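Local structure of putative peptide ABC-transport system periplasmic peptide-binding protein (Campylobacter jejuni, 4OEV) at residues Tyr22-Asp27 / Glu409-Gly414; Arg235-Asp240 / Leu287-Ala292; Ile382-Pro387 / Asp391-Arg396. The protein binds nickel(II), held here together with oxalate, outside the cytoplasm for uptake through an ABC-type importer. All blocks are in the same frame, centred on the assembly; numbering follows the deposited sequence.

Interaction 1. Residues Tyr22-Asp27 / Glu409-Gly414; sequences YSEDHD and EGWNFG. With NI (nickel (II) ion), chain C.
Two loops almost 400 residues apart in the chain meet here in a small, partly buried van der Waals contact, in which the indole of W411 lies against the backbone and carboxylates of E24 and D25. The loop after strand 6-11 supplies E24 and D25, and the loop leading from helix 395-398 to helix 419-429 supplies W411. CG of W411 is anti to its carbonyl carbon (chi1 -66°), which sends the indole toward E24. The benzo part of the indole does most of the touching: CZ2 of W411 approaches the carbonyl O of E24 at 3.9 Å and also grazes its CA. The E24 side chain, extended beyond CG, slants past the pyrrole part and brings OE2 of E24 to 4.0 Å from NE1 of W411, with the carboxylate and ring planes 81° apart. D25 comes in at the edge of the indole, its OD2 4.3 Å from CH2 of W411, and that same oxygen is hydrogen-bonded to NE2 of H393. No hydrogen bond joins the two loops directly. In this solute-binding protein of family 5 the 22-27 loop contributes one of the three histidines of the nickel site. H26 turns back on its own loop, where its ND1 donates to the carbonyl O of E24 over 2.7 Å, from above the carbonyl plane (46° out of it) but close to the plane of its own ring. Through this bond the E24 carbonyl, a second-shell group, fixes the rotation of the imidazole and leaves NE2 of H26 to bind the nickel ion at 2.2 Å; H480, H481, the oxalate and a water also bind the metal. The W411 ring meets W384 with planes near parallel and H393 edge-to-face, and makes a cation-pi contact with R396.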
loop_
_atom_site.group_PDB
_atom_site.type_symbol
_atom_site.label_atom_id
_atom_site.label_comp_id
_atom_site.label_asym_id
_atom_site.label_seq_id
_atom_site.Cartn_x
_atom_site.Cartn_y
_atom_site.Cartn_z
ATOM N N TYR A 22 -10.589 0.255 9.101
ATOM C CA TYR A 22 -10.231 -0.976 8.366
ATOM C C TYR A 22 -9.539 -0.667 7.029
ATOM O O TYR A 22 -9.427 -1.540 6.138
ATOM C CB TYR A 22 -11.512 -1.857 8.167
ATOM C CG TYR A 22 -12.156 -2.089 9.517
ATOM C CD1 TYR A 22 -11.521 -2.914 10.457
ATOM C CD2 TYR A 22 -13.327 -1.454 9.876
ATOM C CE1 TYR A 22 -12.041 -3.115 11.703
ATOM C CE2 TYR A 22 -13.893 -1.645 11.170
ATOM C CZ TYR A 22 -13.237 -2.479 12.062
ATOM O OH TYR A 22 -13.716 -2.719 13.318
ATOM N N SER A 23 -8.981 0.544 6.933
ATOM C CA SER A 23 -8.154 0.903 5.777
ATOM C C SER A 23 -6.934 -0.021 5.620
ATOM O O SER A 23 -6.134 -0.135 6.550
ATOM C CB SER A 23 -7.605 2.290 5.917
ATOM O OG SER A 23 -6.750 2.574 4.831
ATOM N N GLU A 24 -6.755 -0.602 4.436
ATOM C CA GLU A 24 -5.556 -1.389 4.164
ATOM C C GLU A 24 -4.711 -0.772 3.060
ATOM O O GLU A 24 -3.920 -1.467 2.436
ATOM C CB GLU A 24 -5.915 -2.839 3.797
ATOM C CG GLU A 24 -6.483 -3.585 5.000
ATOM C CD GLU A 24 -6.563 -5.073 4.782
ATOM O OE1 GLU A 24 -7.004 -5.514 3.697
ATOM O OE2 GLU A 24 -6.106 -5.808 5.674
ATOM N N ASP A 25 -4.898 0.528 2.833
ATOM C CA ASP A 25 -4.177 1.313 1.815
ATOM C C ASP A 25 -4.384 0.712 0.417
ATOM O O ASP A 25 -3.542 0.898 -0.464
ATOM C CB ASP A 25 -2.664 1.420 2.082
ATOM C CG ASP A 25 -2.315 2.250 3.306
ATOM O OD1 ASP A 25 -3.207 2.920 3.857
ATOM O OD2 ASP A 25 -1.122 2.264 3.715
ATOM N N HIS A 26 -5.499 0.012 0.200
ATOM C CA HIS A 26 -5.753 -0.541 -1.134
ATOM C C HIS A 26 -6.906 0.113 -1.889
ATOM O O HIS A 26 -7.030 -0.083 -3.086
ATOM C CB HIS A 26 -6.061 -2.031 -1.069
ATOM C CG HIS A 26 -4.850 -2.872 -0.986
ATOM N ND1 HIS A 26 -4.079 -2.961 0.153
ATOM C CD2 HIS A 26 -4.230 -3.633 -1.929
ATOM C CE1 HIS A 26 -3.054 -3.771 -0.088
ATOM N NE2 HIS A 26 -3.121 -4.161 -1.337
ATOM N N ASP A 27 -7.736 0.890 -1.214
ATOM C CA ASP A 27 -8.946 1.396 -1.868
ATOM C C ASP A 27 -8.884 2.884 -2.209
ATOM O O ASP A 27 -7.960 3.598 -1.800
ATOM C CB ASP A 27 -10.152 1.137 -0.989
ATOM C CG ASP A 27 -10.158 2.026 0.227
ATOM O OD1 ASP A 27 -10.672 3.147 0.092
ATOM O OD2 ASP A 27 -9.636 1.618 1.289
ATOM N N GLU A 409 -4.380 -8.911 11.558
ATOM C CA GLU A 409 -4.169 -7.650 10.858
ATOM C C GLU A 409 -2.697 -7.429 10.538
ATOM O O GLU A 409 -2.273 -6.315 10.210
ATOM C CB GLU A 409 -4.777 -6.482 11.701
ATOM C CG GLU A 409 -6.295 -6.534 11.730
ATOM C CD GLU A 409 -6.882 -7.499 12.784
ATOM O OE1 GLU A 409 -6.526 -7.391 13.985
ATOM O OE2 GLU A 409 -7.735 -8.340 12.425
ATOM N N GLY A 410 -1.886 -8.504 10.546
ATOM C CA GLY A 410 -0.493 -8.320 10.172
ATOM C C GLY A 410 -0.368 -8.528 8.646
ATOM O O GLY A 410 -1.219 -9.165 8.025
ATOM N N TRP A 411 0.656 -7.943 8.045
ATOM C CA TRP A 411 0.849 -8.039 6.601
ATOM C C TRP A 411 2.097 -8.872 6.268
ATOM O O TRP A 411 2.527 -8.933 5.117
ATOM C CB TRP A 411 1.004 -6.656 5.984
ATOM C CG TRP A 411 -0.197 -5.783 6.038
ATOM C CD1 TRP A 411 -1.460 -6.115 6.444
ATOM C CD2 TRP A 411 -0.233 -4.413 5.652
ATOM N NE1 TRP A 411 -2.285 -4.988 6.376
ATOM C CE2 TRP A 411 -1.542 -3.940 5.887
ATOM C CE3 TRP A 411 0.735 -3.521 5.165
ATOM C CZ2 TRP A 411 -1.918 -2.611 5.617
ATOM C CZ3 TRP A 411 0.353 -2.197 4.907
ATOM C CH2 TRP A 411 -0.949 -1.772 5.129
ATOM N N ASN A 412 2.655 -9.512 7.291
ATOM C CA ASN A 412 3.849 -10.314 7.137
ATOM C C ASN A 412 3.451 -11.706 6.642
ATOM O O ASN A 412 3.417 -12.667 7.410
ATOM C CB ASN A 412 4.594 -10.363 8.493
ATOM C CG ASN A 412 5.934 -11.062 8.425
ATOM O OD1 ASN A 412 6.243 -11.814 7.456
ATOM N ND2 ASN A 412 6.716 -10.906 9.486
ATOM N N PHE A 413 3.166 -11.819 5.348
ATOM C CA PHE A 413 2.560 -12.983 4.823
ATOM C C PHE A 413 3.524 -14.162 4.612
ATOM O O PHE A 413 3.037 -15.287 4.473
ATOM C CB PHE A 413 1.843 -12.659 3.503
ATOM C CG PHE A 413 0.667 -11.680 3.665
ATOM C CD1 PHE A 413 0.021 -11.572 4.865
ATOM C CD2 PHE A 413 0.165 -10.988 2.587
ATOM C CE1 PHE A 413 -1.073 -10.678 5.022
ATOM C CE2 PHE A 413 -0.936 -10.124 2.748
ATOM C CZ PHE A 413 -1.535 -9.985 3.942
ATOM N N GLY A 414 4.837 -13.877 4.568
ATOM C CA GLY A 414 5.872 -14.897 4.402
ATOM C C GLY A 414 6.343 -15.474 5.721
ATOM O O GLY A 414 7.148 -16.407 5.731
HETATM NI NI NI C . -1.577 -5.125 -2.619
HETATM O O HOH W 1 -3.117 -6.355 -2.684
#

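Interaction 2. Residues Arg235-Asp240 / Leu287-Ala292; sequences REKSAD and LERSWA
An ST turn that follows strand 231-236 is joined to a type I beta turn, L287 to S290, by the side chain of R289, which reaches from the beta turn across the backbone of S238. Near its base, CB of R289 rests on CB of A239 at 4.2 Å. Further out, a bend at chi2 (-140°) carries the chain beside the S238 carbonyl, where NE of R289 gives a short but poorly aligned, weak hydrogen bond to O of S238 (2.8 Å, 128°), the acceptor lying at the edge of the guanidinium. A water extends this grip: it accepts from N of S238 and from NH2 of R289, each at 2.8 Å, so that both backbone polar groups of S238 are addressed by one arginine. The K237 side chain crosses the arginine at about a right angle, with its CB over one guanidinium face and its CD 3.4 Å from NH2 of R289. Within the ST turn, OG of S238 accepts from N of D240 over 2.9 Å and is also bonded to the carbonyl of L460. OD1 of D240 is hydrogen-bonded to ND1 of H480 and OD2 to the backbone N of H481, two nickel ligands. NZ of K237 is turned to D461, a carboxylate shared with R235, which may ease its 5.0 Å approach to NH2 of R289; the lysine meets the arginine through its aliphatic part.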
loop_
_atom_site.group_PDB
_atom_site.type_symbol
_atom_site.label_atom_id
_atom_site.label_comp_id
_atom_site.label_asym_id
_atom_site.label_seq_id
_atom_site.Cartn_x
_atom_site.Cartn_y
_atom_site.Cartn_z
ATOM N N ARG A 235 2.177 10.008 -16.632
ATOM C CA ARG A 235 3.140 9.120 -15.971
ATOM C C ARG A 235 3.280 9.522 -14.534
ATOM O O ARG A 235 3.597 10.675 -14.267
ATOM C CB ARG A 235 4.521 9.177 -16.610
ATOM C CG ARG A 235 5.558 8.441 -15.740
ATOM C CD ARG A 235 6.958 8.522 -16.307
ATOM N NE ARG A 235 7.082 7.932 -17.633
ATOM C CZ ARG A 235 7.780 6.827 -17.909
ATOM N NH1 ARG A 235 8.400 6.174 -16.938
ATOM N NH2 ARG A 235 7.870 6.375 -19.166
ATOM N N GLU A 236 3.042 8.594 -13.612
ATOM C CA GLU A 236 3.096 8.912 -12.170
ATOM C C GLU A 236 4.212 8.103 -11.502
ATOM O O GLU A 236 4.308 6.902 -11.728
ATOM C CB GLU A 236 1.754 8.613 -11.511
ATOM C CG GLU A 236 0.604 9.339 -12.190
ATOM C CD GLU A 236 -0.274 10.095 -11.208
ATOM O OE1 GLU A 236 0.264 10.645 -10.218
ATOM O OE2 GLU A 236 -1.513 10.139 -11.418
ATOM N N LYS A 237 5.059 8.770 -10.719
ATOM C CA LYS A 237 6.107 8.096 -9.947
ATOM C C LYS A 237 5.445 7.423 -8.772
ATOM O O LYS A 237 4.352 7.821 -8.393
ATOM C CB LYS A 237 7.170 9.084 -9.455
ATOM C CG LYS A 237 8.051 9.688 -10.569
ATOM C CD LYS A 237 9.027 8.637 -11.158
ATOM C CE LYS A 237 9.867 9.180 -12.330
ATOM N NZ LYS A 237 9.749 8.391 -13.635
ATOM N N SER A 238 6.069 6.389 -8.193
ATOM C CA SER A 238 5.445 5.764 -7.020
ATOM C C SER A 238 6.486 5.137 -6.121
ATOM O O SER A 238 7.595 4.846 -6.564
ATOM C CB SER A 238 4.442 4.692 -7.420
ATOM O OG SER A 238 5.078 3.411 -7.491
ATOM N N ALA A 239 6.080 4.837 -4.898
ATOM C CA ALA A 239 6.941 4.135 -3.940
ATOM C C ALA A 239 6.590 2.642 -3.943
ATOM O O ALA A 239 6.985 1.875 -3.055
ATOM C CB ALA A 239 6.796 4.754 -2.510
ATOM N N ASP A 240 5.813 2.238 -4.943
ATOM C CA ASP A 240 5.340 0.868 -5.046
ATOM C C ASP A 240 6.393 -0.061 -5.658
ATOM O O ASP A 240 6.861 0.209 -6.762
ATOM C CB ASP A 240 4.078 0.847 -5.902
ATOM C CG ASP A 240 3.362 -0.475 -5.834
ATOM O OD1 ASP A 240 3.691 -1.306 -4.961
ATOM O OD2 ASP A 240 2.431 -0.671 -6.619
ATOM N N LEU A 287 12.650 0.813 0.867
ATOM C CA LEU A 287 12.565 2.227 1.218
ATOM C C LEU A 287 13.346 3.140 0.277
ATOM O O LEU A 287 13.843 4.188 0.707
ATOM C CB LEU A 287 13.051 2.421 2.669
ATOM C CG LEU A 287 12.173 1.848 3.775
ATOM C CD1 LEU A 287 12.888 1.910 5.091
ATOM C CD2 LEU A 287 10.860 2.621 3.873
ATOM N N GLU A 288 13.420 2.779 -1.016
ATOM C CA GLU A 288 14.291 3.493 -1.978
ATOM C C GLU A 288 13.702 4.793 -2.558
ATOM O O GLU A 288 14.348 5.490 -3.375
ATOM C CB GLU A 288 14.668 2.544 -3.116
ATOM C CG GLU A 288 15.518 1.375 -2.581
ATOM C CD GLU A 288 16.151 0.558 -3.685
ATOM O OE1 GLU A 288 15.678 -0.591 -3.898
ATOM O OE2 GLU A 288 17.088 1.069 -4.326
ATOM N N ARG A 289 12.487 5.118 -2.136
ATOM C CA ARG A 289 11.917 6.422 -2.447
ATOM C C ARG A 289 11.657 7.215 -1.165
ATOM O O ARG A 289 11.017 8.284 -1.204
ATOM C CB ARG A 289 10.619 6.288 -3.244
ATOM C CG ARG A 289 10.856 5.962 -4.724
ATOM C CD ARG A 289 9.888 6.748 -5.589
ATOM N NE ARG A 289 9.949 6.273 -6.966
ATOM C CZ ARG A 289 10.617 6.885 -7.938
ATOM N NH1 ARG A 289 11.253 8.027 -7.685
ATOM N NH2 ARG A 289 10.629 6.369 -9.169
ATOM N N SER A 290 12.254 6.749 -0.078
ATOM C CA SER A 290 12.140 7.400 1.242
ATOM C C SER A 290 13.343 8.237 1.663
ATOM O O SER A 290 14.465 7.978 1.216
ATOM C CB SER A 290 11.934 6.334 2.299
ATOM O OG SER A 290 11.882 6.952 3.579
ATOM N N TRP A 291 13.122 9.226 2.550
ATOM C CA TRP A 291 14.237 9.928 3.173
ATOM C C TRP A 291 15.067 8.936 4.001
ATOM O O TRP A 291 16.275 9.143 4.234
ATOM C CB TRP A 291 13.744 11.096 4.045
ATOM C CG TRP A 291 12.673 10.734 5.040
ATOM C CD1 TRP A 291 11.336 10.921 4.894
ATOM C CD2 TRP A 291 12.857 10.137 6.340
ATOM N NE1 TRP A 291 10.674 10.471 6.005
ATOM C CE2 TRP A 291 11.586 9.996 6.912
ATOM C CE3 TRP A 291 13.976 9.715 7.072
ATOM C CZ2 TRP A 291 11.398 9.452 8.180
ATOM C CZ3 TRP A 291 13.780 9.148 8.328
ATOM C CH2 TRP A 291 12.508 9.025 8.861
ATOM N N ALA A 292 14.407 7.864 4.421
ATOM C CA ALA A 292 15.012 6.809 5.231
ATOM C C ALA A 292 16.017 5.939 4.457
ATOM O O ALA A 292 16.697 5.115 5.051
ATOM C CB ALA A 292 13.911 5.921 5.795
HETATM O O HOH W 2 8.147 5.071 -9.601
#

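Interaction 3. Residues Ile382-Pro387 / Asp391-Arg396; sequences IGWGSP and DFHTFR. With OXL (oxalate ion), chain D.
H393 reaches back to the backbone of G385, where its ND1 accepts from N of G385 over 2.9 Å in a fairly straight bond (158°) that lies 24° out of the imidazole plane. Its first torsion, with CG anti to the carbonyl carbon, carries the ring there. S386 covers one face of the same ring: its CB sits 3.8 Å from the ring centroid of H393, 16° off the normal, a CH-pi contact. W384 crosses the histidine nearly perpendicularly, its CB 4.0 Å from ND1 of H393. At the backbone angles of G385 a CB would be jammed against the carbonyl O of W384, hence glycine, where the chain turns off strand 379-384. This strand leaves the antiparallel sheet here, its I382, G383 and W384 lining the oxalate pocket of this family 5 solute-binding protein. There, N of G383 forms a weak hydrogen bond to O1 of the oxalate (2.9 Å), and O4 of the oxalate lies over one face of the W384 indole, toward its rim, 3.3 Å from CZ3 of W384. Oxalate chelates the nickel ion through O3 and O4, and R344 binds it too. Further out, the D25 carboxylate at NE2 of H393 would probably polarise the imidazole. The turn carrying the histidine is held by bonds of its own: O of D391 accepts from N of T394 and of F395, and NH1 of R396 bonds back to O of F392.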
loop_
_atom_site.group_PDB
_atom_site.type_symbol
_atom_site.label_atom_id
_atom_site.label_comp_id
_atom_site.label_asym_id
_atom_site.label_seq_id
_atom_site.Cartn_x
_atom_site.Cartn_y
_atom_site.Cartn_z
ATOM N N ILE A 382 4.620 -10.451 -4.913
ATOM C CA ILE A 382 4.019 -9.520 -3.922
ATOM C C ILE A 382 4.362 -8.063 -4.253
ATOM O O ILE A 382 5.217 -7.813 -5.105
ATOM C CB ILE A 382 4.562 -9.877 -2.504
ATOM C CG1 ILE A 382 3.662 -9.307 -1.363
ATOM C CG2 ILE A 382 5.998 -9.247 -2.340
ATOM C CD1 ILE A 382 3.966 -9.966 -0.020
ATOM N N GLY A 383 3.703 -7.069 -3.603
ATOM C CA GLY A 383 4.076 -5.699 -3.864
ATOM C C GLY A 383 3.684 -4.925 -2.558
ATOM O O GLY A 383 2.785 -5.395 -1.863
ATOM N N TRP A 384 4.395 -3.845 -2.227
ATOM C CA TRP A 384 4.040 -2.933 -1.087
ATOM C C TRP A 384 4.640 -1.599 -1.396
ATOM O O TRP A 384 5.400 -1.484 -2.336
ATOM C CB TRP A 384 4.608 -3.413 0.275
ATOM C CG TRP A 384 4.127 -4.720 0.751
ATOM C CD1 TRP A 384 4.864 -5.890 0.866
ATOM C CD2 TRP A 384 2.817 -5.028 1.171
ATOM N NE1 TRP A 384 4.051 -6.904 1.328
ATOM C CE2 TRP A 384 2.799 -6.386 1.547
ATOM C CE3 TRP A 384 1.648 -4.268 1.329
ATOM C CZ2 TRP A 384 1.646 -7.005 2.034
ATOM C CZ3 TRP A 384 0.505 -4.896 1.796
ATOM C CH2 TRP A 384 0.523 -6.236 2.161
ATOM N N GLY A 385 4.337 -0.571 -0.593
ATOM C CA GLY A 385 5.061 0.674 -0.761
ATOM C C GLY A 385 4.179 1.892 -0.466
ATOM O O GLY A 385 3.014 1.925 -0.872
ATOM N N SER A 386 4.717 2.869 0.246
ATOM C CA SER A 386 3.912 4.076 0.617
ATOM C C SER A 386 4.838 5.255 0.486
ATOM O O SER A 386 6.029 5.176 0.829
ATOM C CB SER A 386 3.314 3.941 2.035
ATOM O OG SER A 386 2.539 5.131 2.431
ATOM N N PRO A 387 4.314 6.370 -0.014
ATOM C CA PRO A 387 5.112 7.579 -0.093
ATOM C C PRO A 387 5.112 8.302 1.267
ATOM O O PRO A 387 5.802 9.300 1.442
ATOM C CB PRO A 387 4.385 8.410 -1.149
ATOM C CG PRO A 387 2.967 8.015 -0.987
ATOM C CD PRO A 387 2.949 6.571 -0.525
ATOM N N ASP A 391 7.628 4.038 8.278
ATOM C CA ASP A 391 7.040 3.034 9.158
ATOM C C ASP A 391 5.884 2.292 8.515
ATOM O O ASP A 391 5.694 1.104 8.782
ATOM C CB ASP A 391 6.543 3.714 10.474
ATOM C CG ASP A 391 6.002 2.690 11.526
ATOM O OD1 ASP A 391 6.730 1.747 11.899
ATOM O OD2 ASP A 391 4.847 2.830 11.987
ATOM N N PHE A 392 5.092 2.976 7.668
ATOM C CA PHE A 392 3.749 2.435 7.324
ATOM C C PHE A 392 3.715 1.135 6.496
ATOM O O PHE A 392 2.833 0.251 6.710
ATOM C CB PHE A 392 2.942 3.528 6.596
ATOM C CG PHE A 392 2.518 4.647 7.498
ATOM C CD1 PHE A 392 2.424 4.448 8.849
ATOM C CD2 PHE A 392 2.289 5.927 6.989
ATOM C CE1 PHE A 392 2.046 5.513 9.717
ATOM C CE2 PHE A 392 1.920 6.974 7.842
ATOM C CZ PHE A 392 1.804 6.763 9.207
ATOM N N HIS A 393 4.627 0.969 5.540
ATOM C CA HIS A 393 4.640 -0.354 4.900
ATOM C C HIS A 393 5.887 -1.147 5.322
ATOM O O HIS A 393 6.372 -2.010 4.615
ATOM C CB HIS A 393 4.537 -0.223 3.372
ATOM C CG HIS A 393 3.154 0.139 2.917
ATOM N ND1 HIS A 393 2.636 -0.238 1.696
ATOM C CD2 HIS A 393 2.155 0.797 3.561
ATOM C CE1 HIS A 393 1.402 0.224 1.582
ATOM N NE2 HIS A 393 1.071 0.826 2.715
ATOM N N THR A 394 6.401 -0.892 6.512
ATOM C CA THR A 394 7.485 -1.758 6.928
ATOM C C THR A 394 7.127 -2.481 8.180
ATOM O O THR A 394 7.377 -3.696 8.274
ATOM C CB THR A 394 8.863 -1.012 7.143
ATOM O OG1 THR A 394 8.689 0.051 8.077
ATOM C CG2 THR A 394 9.439 -0.446 5.843
ATOM N N PHE A 395 6.514 -1.785 9.152
ATOM C CA PHE A 395 6.204 -2.472 10.386
ATOM C C PHE A 395 5.206 -3.655 10.197
ATOM O O PHE A 395 5.488 -4.816 10.619
ATOM C CB PHE A 395 5.674 -1.481 11.440
ATOM C CG PHE A 395 5.677 -2.042 12.869
ATOM C CD1 PHE A 395 6.819 -1.974 13.633
ATOM C CD2 PHE A 395 4.537 -2.660 13.405
ATOM C CE1 PHE A 395 6.832 -2.488 14.981
ATOM C CE2 PHE A 395 4.537 -3.205 14.729
ATOM C CZ PHE A 395 5.684 -3.119 15.503
ATOM N N ARG A 396 4.084 -3.426 9.539
ATOM C CA ARG A 396 3.112 -4.533 9.406
ATOM C C ARG A 396 3.635 -5.599 8.440
ATOM O O ARG A 396 3.054 -6.696 8.381
ATOM C CB ARG A 396 1.755 -4.044 8.874
ATOM C CG ARG A 396 0.942 -3.343 9.991
ATOM C CD ARG A 396 -0.247 -2.540 9.431
ATOM N NE ARG A 396 0.241 -1.310 8.809
ATOM C CZ ARG A 396 -0.545 -0.344 8.315
ATOM N NH1 ARG A 396 0.006 0.743 7.804
ATOM N NH2 ARG A 396 -1.865 -0.453 8.345
HETATM C C1 OXL D . 0.157 -7.296 -2.962
HETATM C C2 OXL D . -0.237 -7.175 -1.494
HETATM O O1 OXL D . 1.041 -8.142 -3.410
HETATM O O2 OXL D . -0.146 -8.212 -0.813
HETATM O O3 OXL D . -0.463 -6.548 -3.744
HETATM O O4 OXL D . -0.785 -6.115 -1.011
#

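From the N terminus, the 22-27 loop, after strand 6-11, meets the 409-414 loop, so interaction 1 closes a span of 381 residues that encloses the other two contacts. Inside it, interaction 2 ties the end of strand 231-236 to the loop after strand 280-282, across 46 residues, and interaction 3 follows in series, bridging three residues between strand 379-384 and the approach to helix 395-398. Interactions 2 and 3 reach the same sheet and touch where A239 packs on the backbone of S386 and L287 on T394. Interactions 1 and 3 adjoin through a probable backbone hydrogen bond from W411 to R396, among other contacts, while interactions 1 and 2 remain about 8 Å apart at their nearest atoms.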